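Local coordinates for thioesterase superfamily protein (Sulfolobus solfataricus, PDB 2GF6) that binds coenzyme A and probably hydrolyses fatty acyl-CoA thioesters, at residues Glu38-Glu43 and Leu81-Leu86. Numbering follows the deposited sequence.
Sequences EKFIKE and LNPKIL
Leu81 sends one methyl, CD2, against the root of the Phe40 side chain: it lies 3.7 Å from Phe40 CB and 3.9 Å from Phe40 CG, approaching the ring obliquely, with the two side chains crossing at about a right angle. Asn82 turns away from the helix, and its ND2 is hydrogen-bonded to Glu94 OE1 on the neighbouring strand. In the hotdog fold an antiparallel sheet wraps around a long helix, and here residues 81-86 meet residues 38-43 of helix 26-45 through apolar side chains, with no hydrogen bond between the two segments. Pro83 next points back at the helix and makes a CH-pi contact: its CG sits over one face of the Phe40 ring, 3.9 Å from the centroid and 24° off the normal, displaced toward the rim, where Phe40 CZ is nearest at 3.6 Å. Phe40 reaches Pro83 because its chi1 of 167° swings the ring out from the helix, opposite the backbone N; Tyr7, Phe93 and Leu132 also touch it. Were Phe40 an alanine, Pro83 CG would probably lose the ring face it rests on and a gap would open between helix and strand. Lys84 NZ forms a salt bridge with Glu94 OE2, while Leu86, just past the strand, touches coenzyme A.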
loop_
_atom_site.group_PDB
_atom_site.type_symbol
_atom_site.label_atom_id
_atom_site.label_comp_id
_atom_site.label_asym_id
_atom_site.label_seq_id
_atom_site.Cartn_x
_atom_site.Cartn_y
_atom_site.Cartn_z
ATOM N N GLU A 38 9.806 4.354 -14.766
ATOM C CA GLU A 38 11.113 4.261 -14.182
ATOM C C GLU A 38 12.054 3.560 -15.146
ATOM O O GLU A 38 13.168 4.023 -15.324
ATOM C CB GLU A 38 11.080 3.528 -12.845
ATOM C CG GLU A 38 12.452 3.421 -12.206
ATOM C CD GLU A 38 12.445 2.958 -10.756
ATOM O OE1 GLU A 38 11.381 2.604 -10.173
ATOM O OE2 GLU A 38 13.537 2.970 -10.180
ATOM N N LYS A 39 11.612 2.457 -15.770
ATOM C CA LYS A 39 12.512 1.700 -16.659
ATOM C C LYS A 39 12.865 2.519 -17.894
ATOM O O LYS A 39 14.024 2.590 -18.307
ATOM C CB LYS A 39 11.882 0.354 -17.069
ATOM C CG LYS A 39 12.827 -0.553 -17.858
ATOM C CD LYS A 39 12.129 -1.804 -18.459
ATOM C CE LYS A 39 11.193 -1.454 -19.620
ATOM N NZ LYS A 39 11.864 -1.452 -20.979
ATOM N N PHE A 40 11.849 3.150 -18.479
ATOM C CA PHE A 40 12.058 4.029 -19.616
ATOM C C PHE A 40 13.111 5.106 -19.338
ATOM O O PHE A 40 14.022 5.315 -20.137
ATOM C CB PHE A 40 10.739 4.680 -20.043
ATOM C CG PHE A 40 10.924 5.812 -20.989
ATOM C CD1 PHE A 40 11.178 5.578 -22.316
ATOM C CD2 PHE A 40 10.877 7.124 -20.538
ATOM C CE1 PHE A 40 11.355 6.621 -23.185
ATOM C CE2 PHE A 40 11.054 8.176 -21.402
ATOM C CZ PHE A 40 11.290 7.929 -22.729
ATOM N N ILE A 41 12.960 5.802 -18.216
ATOM C CA ILE A 41 13.874 6.899 -17.887
ATOM C C ILE A 41 15.298 6.372 -17.739
ATOM O O ILE A 41 16.265 6.980 -18.230
ATOM C CB ILE A 41 13.388 7.648 -16.603
ATOM C CG1 ILE A 41 12.130 8.462 -16.920
ATOM C CG2 ILE A 41 14.475 8.583 -16.047
ATOM C CD1 ILE A 41 12.287 9.494 -18.060
ATOM N N LYS A 42 15.424 5.202 -17.112
ATOM C CA LYS A 42 16.724 4.605 -16.886
ATOM C C LYS A 42 17.380 4.324 -18.211
ATOM O O LYS A 42 18.507 4.726 -18.435
ATOM C CB LYS A 42 16.589 3.311 -16.107
ATOM C CG LYS A 42 17.919 2.650 -15.769
ATOM C CD LYS A 42 17.738 1.152 -15.513
ATOM C CE LYS A 42 17.703 0.822 -14.036
ATOM N NZ LYS A 42 19.069 0.436 -13.579
ATOM N N GLU A 43 16.656 3.636 -19.091
ATOM C CA GLU A 43 17.207 3.233 -20.389
ATOM C C GLU A 43 17.386 4.402 -21.390
ATOM O O GLU A 43 18.343 4.431 -22.163
ATOM C CB GLU A 43 16.332 2.138 -21.008
ATOM C CG GLU A 43 16.377 0.837 -20.236
ATOM C CD GLU A 43 15.369 -0.236 -20.714
ATOM O OE1 GLU A 43 14.392 0.082 -21.438
ATOM O OE2 GLU A 43 15.555 -1.415 -20.321
ATOM N N LEU A 81 4.289 2.272 -23.211
ATOM C CA LEU A 81 4.435 3.680 -22.860
ATOM C C LEU A 81 4.572 4.581 -24.084
ATOM O O LEU A 81 5.278 4.248 -25.036
ATOM C CB LEU A 81 5.663 3.870 -21.970
ATOM C CG LEU A 81 5.687 5.129 -21.090
ATOM C CD1 LEU A 81 4.663 5.042 -19.947
ATOM C CD2 LEU A 81 7.075 5.301 -20.541
ATOM N N ASN A 82 3.913 5.736 -24.023
ATOM C CA ASN A 82 4.086 6.783 -25.014
ATOM C C ASN A 82 4.339 8.122 -24.328
ATOM O O ASN A 82 3.399 8.832 -23.997
ATOM C CB ASN A 82 2.834 6.887 -25.882
ATOM C CG ASN A 82 2.997 7.874 -27.046
ATOM O OD1 ASN A 82 3.868 7.694 -27.877
ATOM N ND2 ASN A 82 2.135 8.895 -27.112
ATOM N N PRO A 83 5.613 8.473 -24.115
ATOM C CA PRO A 83 5.932 9.786 -23.544
ATOM C C PRO A 83 5.665 10.925 -24.537
ATOM O O PRO A 83 6.075 10.841 -25.692
ATOM C CB PRO A 83 7.430 9.689 -23.228
ATOM C CG PRO A 83 7.779 8.234 -23.389
ATOM C CD PRO A 83 6.828 7.690 -24.392
ATOM N N LYS A 84 4.963 11.955 -24.083
ATOM C CA LYS A 84 4.699 13.164 -24.870
ATOM C C LYS A 84 5.291 14.335 -24.105
ATOM O O LYS A 84 4.870 14.628 -22.986
ATOM C CB LYS A 84 3.195 13.418 -25.028
ATOM C CG LYS A 84 2.491 12.570 -26.023
ATOM C CD LYS A 84 1.027 13.060 -26.202
ATOM C CE LYS A 84 0.300 12.352 -27.376
ATOM N NZ LYS A 84 -1.104 11.904 -26.998
ATOM N N ILE A 85 6.263 14.999 -24.707
ATOM C CA ILE A 85 6.869 16.155 -24.104
ATOM C C ILE A 85 5.993 17.392 -24.373
ATOM O O ILE A 85 5.939 17.875 -25.505
ATOM C CB ILE A 85 8.297 16.320 -24.641
ATOM C CG1 ILE A 85 9.149 15.137 -24.177
ATOM C CG2 ILE A 85 8.900 17.651 -24.188
ATOM C CD1 ILE A 85 10.520 15.108 -24.784
ATOM N N LEU A 86 5.314 17.886 -23.325
ATOM C CA LEU A 86 4.431 19.077 -23.412
ATOM C C LEU A 86 5.145 20.429 -23.326
ATOM O O LEU A 86 4.658 21.439 -23.856
ATOM C CB LEU A 86 3.360 19.034 -22.325
ATOM C CG LEU A 86 2.614 17.711 -22.179
ATOM C CD1 LEU A 86 1.497 17.887 -21.169
ATOM C CD2 LEU A 86 2.084 17.248 -23.489
#